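Local coordinates for dihydrodipicolinate reductase N-terminus domain-containing protein (Mycobacterium smegmatis, PDB 6IAQ) that acts as a native amine dehydrogenase, binding NADP and probably catalysing the reductive amination of ketones to amines, at residues R163-W168 against G280-W285; N147-L152 against L293-G298; A17-V22 against I77-V82. All blocks are in the same frame, centred on the assembly; numbering follows the deposited sequence.

Overall arrangement
From the N terminus, interaction 3 comes first: residues 77-82 return to helix 17-28 and close a loop of the NADP-binding Rossmann domain, bringing strand 77-80 against the helix that meets the cofactor's phosphates. The chain then adds strands 102-105 and 134-137 to the parallel sheet before interaction 2 opens at 147-152, on helix 141-153. Interaction 1 opens next on strand 158-169 and closes at 280-285, nested inside the loop that interaction 2 closes at 293-298. These two share the mixed sheet of the C-terminal domain, where strands 282-288 and 293-296 are neighbours. Interaction 3 lies on the opposite side of the chain's centre from the other two, its centre about 24 and 27 Å from theirs.

Interaction 1: R163-W168 against G280-W285; sequences RGKASW and GDINEW
Residues 163-168 and 282-285 run antiparallel as neighbouring strands, joined at the hydrogen-bonded pair Lys-165 and Glu-284, where Lys-165 N donates to Glu-284 O (2.8 Å) and Glu-284 N returns to Lys-165 O (2.9 Å). Ser-167 N reaches Ile-282 O at 3.2 Å, and the return bond is weak. Beyond the Lys-165/Glu-284 pair, Trp-285 CA lies 3.1 Å from Arg-163 O, a CA-H...O contact.

Gly-164 and Trp-285 form a non-hydrogen-bonded pair in which the indole lies flat over the glycine. Gly-164 CA stands 3.4 Å from the centroid of the Trp-285 six-membered ring, only 13° off its normal, a CH-pi contact. The indole is steadied at its edge, where Trp-285 NE1 donates to Asn-283 OD1 (2.9 Å), the partner nearly in the ring plane, although the N-H arrives well above the plane of the Asn-283 amide carbonyl. This face belongs to the mixed sheet of the C-terminal domain and is packed by helix 141-153, with Trp-145 against Ala-166 and Asn-283.

The other face carries Lys-165, Ser-167, Ile-282 and Glu-284. Lys-165 runs alongside Glu-284, both pointing the same way; its CG is anti to the backbone N (chi1 -169°), and a bend at chi3 (68°) turns the ammonium toward the carboxylate. The resulting salt bridge, Lys-165 NZ to Glu-284 OE1, is long at 3.7 Å, with a water between the two groups. Lys-165 CE presses on Ile-282 CD1 at 3.5 Å, tight for two carbons. Ser-167 OG bonds to Tyr-275 and Arg-273 and, through a second water, reaches Gly-280 O. Asp-281 rests its CB against Ser-167 O and its OD1 near Trp-168 CA, while its OD2 is bonded to Thr-302.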
loop_
_atom_site.group_PDB
_atom_site.type_symbol
_atom_site.label_atom_id
_atom_site.label_comp_id
_atom_site.label_asym_id
_atom_site.label_seq_id
_atom_site.Cartn_x
_atom_site.Cartn_y
_atom_site.Cartn_z
ATOM N N ARG A 163 -5.864 -1.496 14.410
ATOM C CA ARG A 163 -7.186 -0.893 14.659
ATOM C C ARG A 163 -7.579 -0.037 13.452
ATOM O O ARG A 163 -6.797 0.849 13.061
ATOM C CB ARG A 163 -7.177 -0.052 15.944
ATOM C CG ARG A 163 -6.983 -0.852 17.218
ATOM C CD ARG A 163 -7.855 -0.323 18.342
ATOM N NE ARG A 163 -7.182 0.757 19.027
ATOM C CZ ARG A 163 -6.593 0.651 20.222
ATOM N NH1 ARG A 163 -6.003 1.710 20.751
ATOM N NH2 ARG A 163 -6.597 -0.497 20.886
ATOM N N GLY A 164 -8.770 -0.288 12.914
ATOM C CA GLY A 164 -9.342 0.496 11.814
ATOM C C GLY A 164 -10.643 1.142 12.218
ATOM O O GLY A 164 -11.417 0.550 13.010
ATOM N N LYS A 165 -10.885 2.319 11.659
ATOM C CA LYS A 165 -12.114 3.098 11.856
ATOM C C LYS A 165 -12.508 3.633 10.488
ATOM O O LYS A 165 -11.652 4.253 9.827
ATOM C CB LYS A 165 -11.920 4.224 12.881
ATOM C CG LYS A 165 -13.219 4.887 13.302
ATOM C CD LYS A 165 -13.117 5.896 14.438
ATOM C CE LYS A 165 -12.360 7.147 14.053
ATOM N NZ LYS A 165 -12.899 8.362 14.720
ATOM N N ALA A 166 -13.748 3.359 10.069
ATOM C CA ALA A 166 -14.243 3.713 8.729
ATOM C C ALA A 166 -15.671 4.227 8.827
ATOM O O ALA A 166 -16.471 3.741 9.668
ATOM C CB ALA A 166 -14.114 2.519 7.810
ATOM N N SER A 167 -15.968 5.186 7.962
ATOM C CA SER A 167 -17.305 5.781 7.796
ATOM C C SER A 167 -17.598 5.863 6.295
ATOM O O SER A 167 -16.765 6.375 5.563
ATOM C CB SER A 167 -17.372 7.140 8.471
ATOM O OG SER A 167 -18.672 7.704 8.362
ATOM N N TRP A 168 -18.770 5.394 5.879
ATOM C CA TRP A 168 -19.291 5.664 4.520
ATOM C C TRP A 168 -20.764 6.073 4.591
ATOM O O TRP A 168 -21.427 5.806 5.598
ATOM C CB TRP A 168 -19.019 4.497 3.570
ATOM C CG TRP A 168 -19.436 3.158 4.071
ATOM C CD1 TRP A 168 -18.637 2.240 4.673
ATOM C CD2 TRP A 168 -20.748 2.559 3.971
ATOM N NE1 TRP A 168 -19.354 1.098 4.959
ATOM C CE2 TRP A 168 -20.655 1.280 4.552
ATOM C CE3 TRP A 168 -21.975 2.969 3.433
ATOM C CZ2 TRP A 168 -21.732 0.403 4.587
ATOM C CZ3 TRP A 168 -23.048 2.115 3.492
ATOM C CH2 TRP A 168 -22.916 0.851 4.053
ATOM N N GLY A 280 -18.184 13.643 6.447
ATOM C CA GLY A 280 -17.312 13.090 5.403
ATOM C C GLY A 280 -16.859 11.689 5.762
ATOM O O GLY A 280 -16.809 11.354 6.989
ATOM N N ASP A 281 -16.544 10.902 4.742
ATOM C CA ASP A 281 -15.993 9.534 4.914
ATOM C C ASP A 281 -14.649 9.612 5.627
ATOM O O ASP A 281 -13.895 10.628 5.428
ATOM C CB ASP A 281 -15.817 8.828 3.562
ATOM C CG ASP A 281 -17.122 8.555 2.831
ATOM O OD1 ASP A 281 -18.210 8.868 3.413
ATOM O OD2 ASP A 281 -17.050 8.080 1.671
ATOM N N ILE A 282 -14.322 8.549 6.345
ATOM C CA ILE A 282 -12.991 8.403 6.982
ATOM C C ILE A 282 -12.444 7.001 6.765
ATOM O O ILE A 282 -13.207 6.021 6.666
ATOM C CB ILE A 282 -12.988 8.800 8.465
ATOM C CG1 ILE A 282 -13.741 7.826 9.355
ATOM C CG2 ILE A 282 -13.477 10.245 8.658
ATOM C CD1 ILE A 282 -13.166 7.780 10.741
ATOM N N ASN A 283 -11.124 6.944 6.719
ATOM C CA ASN A 283 -10.337 5.698 6.770
ATOM C C ASN A 283 -9.120 5.961 7.667
ATOM O O ASN A 283 -8.173 6.599 7.199
ATOM C CB ASN A 283 -9.882 5.259 5.384
ATOM C CG ASN A 283 -9.345 3.843 5.411
ATOM O OD1 ASN A 283 -10.015 2.963 5.964
ATOM N ND2 ASN A 283 -8.201 3.620 4.794
ATOM N N GLU A 284 -9.174 5.525 8.919
ATOM C CA GLU A 284 -8.128 5.830 9.930
ATOM C C GLU A 284 -7.683 4.528 10.575
ATOM O O GLU A 284 -8.536 3.821 11.142
ATOM C CB GLU A 284 -8.622 6.790 10.999
ATOM C CG GLU A 284 -9.012 8.146 10.482
ATOM C CD GLU A 284 -9.582 9.095 11.532
ATOM O OE1 GLU A 284 -9.854 8.682 12.694
ATOM O OE2 GLU A 284 -9.836 10.232 11.170
ATOM N N TRP A 285 -6.410 4.197 10.410
ATOM C CA TRP A 285 -5.830 2.941 10.934
ATOM C C TRP A 285 -4.630 3.257 11.832
ATOM O O TRP A 285 -3.815 4.131 11.498
ATOM C CB TRP A 285 -5.429 2.001 9.809
ATOM C CG TRP A 285 -6.619 1.479 9.078
ATOM C CD1 TRP A 285 -7.400 2.172 8.205
ATOM C CD2 TRP A 285 -7.184 0.166 9.184
ATOM N NE1 TRP A 285 -8.371 1.341 7.707
ATOM C CE2 TRP A 285 -8.299 0.127 8.322
ATOM C CE3 TRP A 285 -6.859 -0.985 9.904
ATOM C CZ2 TRP A 285 -9.096 -1.016 8.171
ATOM C CZ3 TRP A 285 -7.652 -2.102 9.770
ATOM C CH2 TRP A 285 -8.752 -2.117 8.906
HETATM O O HOH W 1 -11.670 10.249 13.605
HETATM O O HOH W 2 -17.996 10.557 9.370
#

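Interaction 2: N147-L152 against L293-G298; sequences NMIALL and LFLSNG
Met-148 opens the contact from the helix, its side chain crossing that of Leu-295 at about a right angle. With CG anti to the backbone N (chi1 -168°) and chi2 also extended, the thioether is carried out to the strand, where Met-148 SD rests 3.8 Å from Leu-295 CD1. The sulfur thus touches one branch of the leucine.

Ile-149 approaches the other branch more loosely, its CD1 lying 4.4 Å from Leu-295 CD2. The same methyl packs on the indole of Trp-285 in strand 282-288, so Ile-149 spans two strands of the sheet.

One turn beyond Met-148, Leu-152 points at the strand and sets its CD2 between two residues of the same sheet face: it lies 4.0 Å from Leu-295 CB and 4.4 Å from Leu-293 CB. Leu-293 in turn places CD1 beyond the C-terminal end of the helix segment, 3.9 Å from Leu-152 O, a carbonyl that also accepts from Thr-155 OG1.

The helix segment 147-152 runs roughly antiparallel to strand 293-296 (156°), which is the sheet's edge strand within this chain. The second subunit continues beyond it, through backbone hydrogen bonds from Ser-296 and packing on Phe-294.

Leucines, isoleucine and a thioether meet here, all buried, so helix and strand are held by close apolar packing without directional bonds.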
loop_
_atom_site.group_PDB
_atom_site.type_symbol
_atom_site.label_atom_id
_atom_site.label_comp_id
_atom_site.label_asym_id
_atom_site.label_seq_id
_atom_site.Cartn_x
_atom_site.Cartn_y
_atom_site.Cartn_z
ATOM N N ASN A 147 -5.178 -4.460 1.380
ATOM C CA ASN A 147 -3.812 -4.488 0.809
ATOM C C ASN A 147 -2.928 -3.328 1.360
ATOM O O ASN A 147 -1.713 -3.567 1.607
ATOM C CB ASN A 147 -3.840 -4.518 -0.713
ATOM C CG ASN A 147 -4.214 -5.909 -1.239
ATOM O OD1 ASN A 147 -3.481 -6.853 -1.023
ATOM N ND2 ASN A 147 -5.360 -6.078 -1.883
ATOM N N MET A 148 -3.468 -2.117 1.522
ATOM C CA MET A 148 -2.677 -0.975 2.046
ATOM C C MET A 148 -2.411 -1.185 3.540
ATOM O O MET A 148 -1.344 -0.746 4.039
ATOM C CB MET A 148 -3.419 0.360 1.875
ATOM C CG MET A 148 -2.485 1.547 2.136
ATOM S SD MET A 148 -3.292 3.072 1.663
ATOM C CE MET A 148 -2.865 3.052 -0.072
ATOM N N ILE A 149 -3.333 -1.841 4.238
ATOM C CA ILE A 149 -3.169 -2.128 5.678
ATOM C C ILE A 149 -2.108 -3.218 5.868
ATOM O O ILE A 149 -1.214 -3.040 6.732
ATOM C CB ILE A 149 -4.500 -2.469 6.361
ATOM C CG1 ILE A 149 -5.557 -1.390 6.144
ATOM C CG2 ILE A 149 -4.283 -2.728 7.842
ATOM C CD1 ILE A 149 -5.064 0.048 6.340
ATOM N N ALA A 150 -2.154 -4.287 5.083
ATOM C CA ALA A 150 -1.102 -5.325 5.116
ATOM C C ALA A 150 0.262 -4.700 4.776
ATOM O O ALA A 150 1.271 -5.079 5.399
ATOM C CB ALA A 150 -1.452 -6.460 4.189
ATOM N N LEU A 151 0.317 -3.787 3.803
ATOM C CA LEU A 151 1.581 -3.106 3.438
ATOM C C LEU A 151 2.097 -2.299 4.650
ATOM O O LEU A 151 3.298 -2.372 4.957
ATOM C CB LEU A 151 1.342 -2.235 2.205
ATOM C CG LEU A 151 2.544 -1.415 1.723
ATOM C CD1 LEU A 151 3.758 -2.277 1.446
ATOM C CD2 LEU A 151 2.195 -0.629 0.464
ATOM N N LEU A 152 1.230 -1.533 5.306
ATOM C CA LEU A 152 1.613 -0.736 6.497
ATOM C C LEU A 152 2.159 -1.679 7.580
ATOM O O LEU A 152 3.189 -1.342 8.202
ATOM C CB LEU A 152 0.415 0.044 7.021
ATOM C CG LEU A 152 0.700 0.963 8.201
ATOM C CD1 LEU A 152 1.510 2.155 7.710
ATOM C CD2 LEU A 152 -0.579 1.406 8.874
ATOM N N LEU A 293 2.198 3.106 14.447
ATOM C CA LEU A 293 2.004 3.603 13.064
ATOM C C LEU A 293 0.594 4.143 12.919
ATOM O O LEU A 293 -0.315 3.688 13.656
ATOM C CB LEU A 293 2.250 2.472 12.076
ATOM C CG LEU A 293 3.678 1.967 12.028
ATOM C CD1 LEU A 293 3.709 0.518 11.585
ATOM C CD2 LEU A 293 4.538 2.846 11.129
ATOM N N PHE A 294 0.447 5.099 12.008
ATOM C CA PHE A 294 -0.846 5.756 11.691
ATOM C C PHE A 294 -0.999 5.875 10.174
ATOM O O PHE A 294 -0.009 6.136 9.457
ATOM C CB PHE A 294 -0.907 7.130 12.353
ATOM C CG PHE A 294 -2.238 7.807 12.173
ATOM C CD1 PHE A 294 -3.367 7.348 12.840
ATOM C CD2 PHE A 294 -2.371 8.881 11.318
ATOM C CE1 PHE A 294 -4.605 7.956 12.660
ATOM C CE2 PHE A 294 -3.610 9.489 11.132
ATOM C CZ PHE A 294 -4.719 9.040 11.817
ATOM N N LEU A 295 -2.227 5.719 9.703
ATOM C CA LEU A 295 -2.605 5.949 8.285
ATOM C C LEU A 295 -3.987 6.593 8.272
ATOM O O LEU A 295 -4.893 6.138 8.992
ATOM C CB LEU A 295 -2.591 4.640 7.503
ATOM C CG LEU A 295 -2.911 4.740 6.004
ATOM C CD1 LEU A 295 -1.984 3.839 5.195
ATOM C CD2 LEU A 295 -4.342 4.331 5.701
ATOM N N SER A 296 -4.119 7.650 7.485
ATOM C CA SER A 296 -5.394 8.358 7.238
ATOM C C SER A 296 -5.468 8.677 5.745
ATOM O O SER A 296 -4.409 8.964 5.129
ATOM C CB SER A 296 -5.474 9.597 8.111
ATOM O OG SER A 296 -6.399 10.522 7.602
ATOM N N ASN A 297 -6.674 8.705 5.197
ATOM C CA ASN A 297 -6.885 9.037 3.767
ATOM C C ASN A 297 -7.763 10.282 3.661
ATOM O O ASN A 297 -8.373 10.460 2.594
ATOM C CB ASN A 297 -7.403 7.811 3.008
ATOM C CG ASN A 297 -6.376 6.706 2.882
ATOM O OD1 ASN A 297 -5.343 6.842 2.205
ATOM N ND2 ASN A 297 -6.642 5.617 3.548
ATOM N N GLY A 298 -7.814 11.113 4.707
ATOM C CA GLY A 298 -8.628 12.338 4.684
ATOM C C GLY A 298 -10.072 12.015 4.350
ATOM O O GLY A 298 -10.559 11.009 4.863
#

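Interaction 3: A17-V22 against I77-V82; sequences AMNSIV and IAVIAV. With NAP (NADP nicotinamide-adenine-dinucleotide phosphate), chain F.
Asn-19 lays the face of its amide over the methyl of Ala-81: Ala-81 CB stands 3.5 Å from Asn-19 CG and about equally far from the amide oxygen and nitrogen. The flat group is thereby wedged between helix 17-28 and the end of strand 77-80. Its nitrogen does the joining, with Asn-19 ND2 donating to Val-79 O at 3.0 Å. That bond is somewhat bent (148° at the hydrogen), and the donor comes from above the carbonyl plane of Val-79. The same nitrogen also donates to Gly-14 O, so one amide ties the turn before the helix to strand 77-80, the neighbour of strand 9-13 in the sheet. Asn-19 OD1 is buried against Val-79 CG1 and Ala-81 CB and has no polar partner in the model.

One helical turn on, Val-22 crosses Val-79 obliquely, CG1 meeting CG1 at 3.6 Å. In each valine CG1 is anti to the backbone N (chi1 165° in Val-22, -177° in Val-79), which turns these branches toward each other between helix and strand. Met-310 of helix 302-312 packs on both.

The arrangement is that of a dinucleotide-binding Rossmann fold: strand 9-13, the glycine-containing turn with Gly-14 and Gly-16, and helix 17-28, whose first turn faces the NADP pyrophosphate. Ala-17 N donates to O1A of NADP at 2.9 Å. Met-18 N donates to O2N of NADP, also at 2.9 Å, so consecutive amides grip the two phosphates. Positive helix-end polarity would probably assist them. A water accepts from Asn-19 N and donates to Ala-81 O and to O2N, bridging helix, strand end and cofactor. Met-18 sets CB near Ala-81 CB, then bends at chi2 and chi3 to bring SD near the nicotinamide. At the cofactor's adenosine end, Val-82 CB packs 3.4 Å from O4B of the adenosine ribose of NADP.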
loop_
_atom_site.group_PDB
_atom_site.type_symbol
_atom_site.label_atom_id
_atom_site.label_comp_id
_atom_site.label_asym_id
_atom_site.label_seq_id
_atom_site.Cartn_x
_atom_site.Cartn_y
_atom_site.Cartn_z
ATOM N N ALA A 17 -26.594 1.983 -8.921
ATOM C CA ALA A 17 -25.761 3.177 -8.629
ATOM C C ALA A 17 -24.295 2.884 -9.011
ATOM O O ALA A 17 -23.657 3.735 -9.689
ATOM C CB ALA A 17 -25.891 3.546 -7.170
ATOM N N MET A 18 -23.760 1.733 -8.613
ATOM C CA MET A 18 -22.312 1.449 -8.826
ATOM C C MET A 18 -22.053 1.065 -10.296
ATOM O O MET A 18 -21.155 1.669 -10.909
ATOM C CB MET A 18 -21.774 0.375 -7.873
ATOM C CG MET A 18 -21.757 0.839 -6.390
ATOM S SD MET A 18 -20.888 2.395 -6.122
ATOM C CE MET A 18 -22.190 3.622 -6.246
ATOM N N ASN A 19 -22.810 0.144 -10.876
ATOM C CA ASN A 19 -22.528 -0.302 -12.274
ATOM C C ASN A 19 -22.780 0.830 -13.261
ATOM O O ASN A 19 -22.144 0.804 -14.328
ATOM C CB ASN A 19 -23.191 -1.617 -12.659
ATOM C CG ASN A 19 -22.245 -2.784 -12.491
ATOM O OD1 ASN A 19 -21.058 -2.574 -12.219
ATOM N ND2 ASN A 19 -22.743 -4.008 -12.636
ATOM N N SER A 20 -23.594 1.829 -12.921
ATOM C CA SER A 20 -23.753 3.012 -13.792
ATOM C C SER A 20 -22.401 3.723 -13.903
ATOM O O SER A 20 -22.013 4.082 -15.016
ATOM C CB SER A 20 -24.850 3.929 -13.319
ATOM O OG SER A 20 -26.104 3.236 -13.361
ATOM N N ILE A 21 -21.688 3.883 -12.790
ATOM C CA ILE A 21 -20.354 4.558 -12.776
ATOM C C ILE A 21 -19.360 3.634 -13.488
ATOM O O ILE A 21 -18.560 4.115 -14.322
ATOM C CB ILE A 21 -19.914 4.883 -11.333
ATOM C CG1 ILE A 21 -20.921 5.797 -10.634
ATOM C CG2 ILE A 21 -18.521 5.490 -11.329
ATOM C CD1 ILE A 21 -20.723 5.936 -9.132
ATOM N N VAL A 22 -19.378 2.365 -13.140
ATOM C CA VAL A 22 -18.437 1.353 -13.673
ATOM C C VAL A 22 -18.536 1.314 -15.205
ATOM O O VAL A 22 -17.476 1.273 -15.865
ATOM C CB VAL A 22 -18.708 -0.010 -13.044
ATOM C CG1 VAL A 22 -18.019 -1.120 -13.818
ATOM C CG2 VAL A 22 -18.305 -0.022 -11.570
ATOM N N ILE A 77 -15.549 -11.315 -19.173
ATOM C CA ILE A 77 -15.734 -10.859 -17.763
ATOM C C ILE A 77 -17.186 -10.395 -17.563
ATOM O O ILE A 77 -17.720 -9.609 -18.411
ATOM C CB ILE A 77 -14.713 -9.756 -17.381
ATOM C CG1 ILE A 77 -14.714 -9.445 -15.878
ATOM C CG2 ILE A 77 -14.951 -8.501 -18.201
ATOM C CD1 ILE A 77 -13.936 -10.387 -15.047
ATOM N N ALA A 78 -17.763 -10.841 -16.456
ATOM C CA ALA A 78 -19.008 -10.294 -15.873
ATOM C C ALA A 78 -18.613 -9.372 -14.715
ATOM O O ALA A 78 -17.843 -9.798 -13.844
ATOM C CB ALA A 78 -19.886 -11.415 -15.379
ATOM N N VAL A 79 -19.102 -8.142 -14.752
ATOM C CA VAL A 79 -18.791 -7.060 -13.777
ATOM C C VAL A 79 -20.051 -6.871 -12.913
ATOM O O VAL A 79 -21.034 -6.376 -13.439
ATOM C CB VAL A 79 -18.368 -5.792 -14.522
ATOM C CG1 VAL A 79 -17.980 -4.702 -13.557
ATOM C CG2 VAL A 79 -17.231 -6.084 -15.512
ATOM N N ILE A 80 -20.051 -7.409 -11.699
ATOM C CA ILE A 80 -21.279 -7.621 -10.897
ATOM C C ILE A 80 -21.359 -6.553 -9.798
ATOM O O ILE A 80 -20.455 -6.478 -8.938
ATOM C CB ILE A 80 -21.323 -9.024 -10.302
ATOM C CG1 ILE A 80 -21.098 -10.097 -11.384
ATOM C CG2 ILE A 80 -22.647 -9.233 -9.571
ATOM C CD1 ILE A 80 -21.027 -11.496 -10.827
ATOM N N ALA A 81 -22.448 -5.794 -9.803
ATOM C CA ALA A 81 -22.809 -4.884 -8.692
ATOM C C ALA A 81 -24.295 -5.099 -8.384
ATOM O O ALA A 81 -25.124 -4.248 -8.854
ATOM C CB ALA A 81 -22.479 -3.482 -9.071
ATOM N N VAL A 82 -24.623 -6.174 -7.674
ATOM C CA VAL A 82 -26.066 -6.458 -7.392
ATOM C C VAL A 82 -26.310 -6.628 -5.897
ATOM O O VAL A 82 -27.203 -5.926 -5.438
ATOM C CB VAL A 82 -26.722 -7.556 -8.270
ATOM C CG1 VAL A 82 -25.960 -7.868 -9.535
ATOM C CG2 VAL A 82 -27.167 -8.789 -7.512
HETATM P PA NAP F . -28.298 -0.557 -6.308
HETATM O O1A NAP F . -28.242 0.768 -6.908
HETATM O O2A NAP F . -29.500 -1.072 -5.462
HETATM O O5B NAP F . -28.032 -1.612 -7.526
HETATM C C5B NAP F . -28.302 -3.016 -7.413
HETATM C C4B NAP F . -28.655 -3.541 -8.798
HETATM O O4B NAP F . -28.867 -4.950 -8.781
HETATM C C3B NAP F . -29.934 -2.922 -9.424
HETATM O O3B NAP F . -29.515 -2.487 -10.741
HETATM C C2B NAP F . -30.941 -4.059 -9.572
HETATM O O2B NAP F . -31.693 -4.021 -10.805
HETATM C C1B NAP F . -29.976 -5.198 -9.704
HETATM N N9A NAP F . -30.462 -6.538 -9.383
HETATM C C8A NAP F . -30.983 -7.009 -8.232
HETATM N N7A NAP F . -31.200 -8.322 -8.373
HETATM C C5A NAP F . -30.732 -8.686 -9.590
HETATM C C6A NAP F . -30.608 -9.928 -10.396
HETATM N N6A NAP F . -31.031 -11.093 -9.924
HETATM N N1A NAP F . -30.073 -9.849 -11.613
HETATM C C2A NAP F . -29.611 -8.702 -12.151
HETATM N N3A NAP F . -29.676 -7.520 -11.496
HETATM C C4A NAP F . -30.252 -7.504 -10.259
HETATM O O3 NAP F . -27.009 -0.831 -5.325
HETATM P PN NAP F . -25.456 -0.328 -5.617
HETATM O O1N NAP F . -25.097 0.912 -4.858
HETATM O O2N NAP F . -25.160 -0.351 -7.075
HETATM O O5D NAP F . -24.851 -1.600 -4.860
HETATM C C5D NAP F . -24.887 -2.953 -5.330
HETATM C C4D NAP F . -24.197 -3.938 -4.429
HETATM O O4D NAP F . -22.769 -3.607 -4.419
HETATM C C3D NAP F . -24.746 -3.889 -3.031
HETATM O O3D NAP F . -24.900 -5.175 -2.460
HETATM C C2D NAP F . -23.673 -3.096 -2.274
HETATM O O2D NAP F . -23.719 -3.426 -0.879
HETATM C C1D NAP F . -22.389 -3.512 -3.048
HETATM N N1N NAP F . -21.315 -2.512 -2.911
HETATM C C2N NAP F . -20.124 -2.939 -2.536
HETATM C C3N NAP F . -19.104 -2.021 -2.336
HETATM C C7N NAP F . -17.709 -2.470 -1.956
HETATM O O7N NAP F . -16.923 -1.576 -1.646
HETATM N N7N NAP F . -17.350 -3.765 -1.999
HETATM C C4N NAP F . -19.356 -0.666 -2.550
HETATM C C5N NAP F . -20.619 -0.240 -2.950
HETATM C C6N NAP F . -21.576 -1.210 -3.125
HETATM P P2B NAP F . -32.693 -2.827 -11.161
HETATM O O1X NAP F . -31.884 -1.585 -11.397
HETATM O O2X NAP F . -33.258 -3.204 -12.529
HETATM O O3X NAP F . -33.614 -2.910 -9.940
HETATM O O HOH W 3 -25.126 -1.575 -9.478
#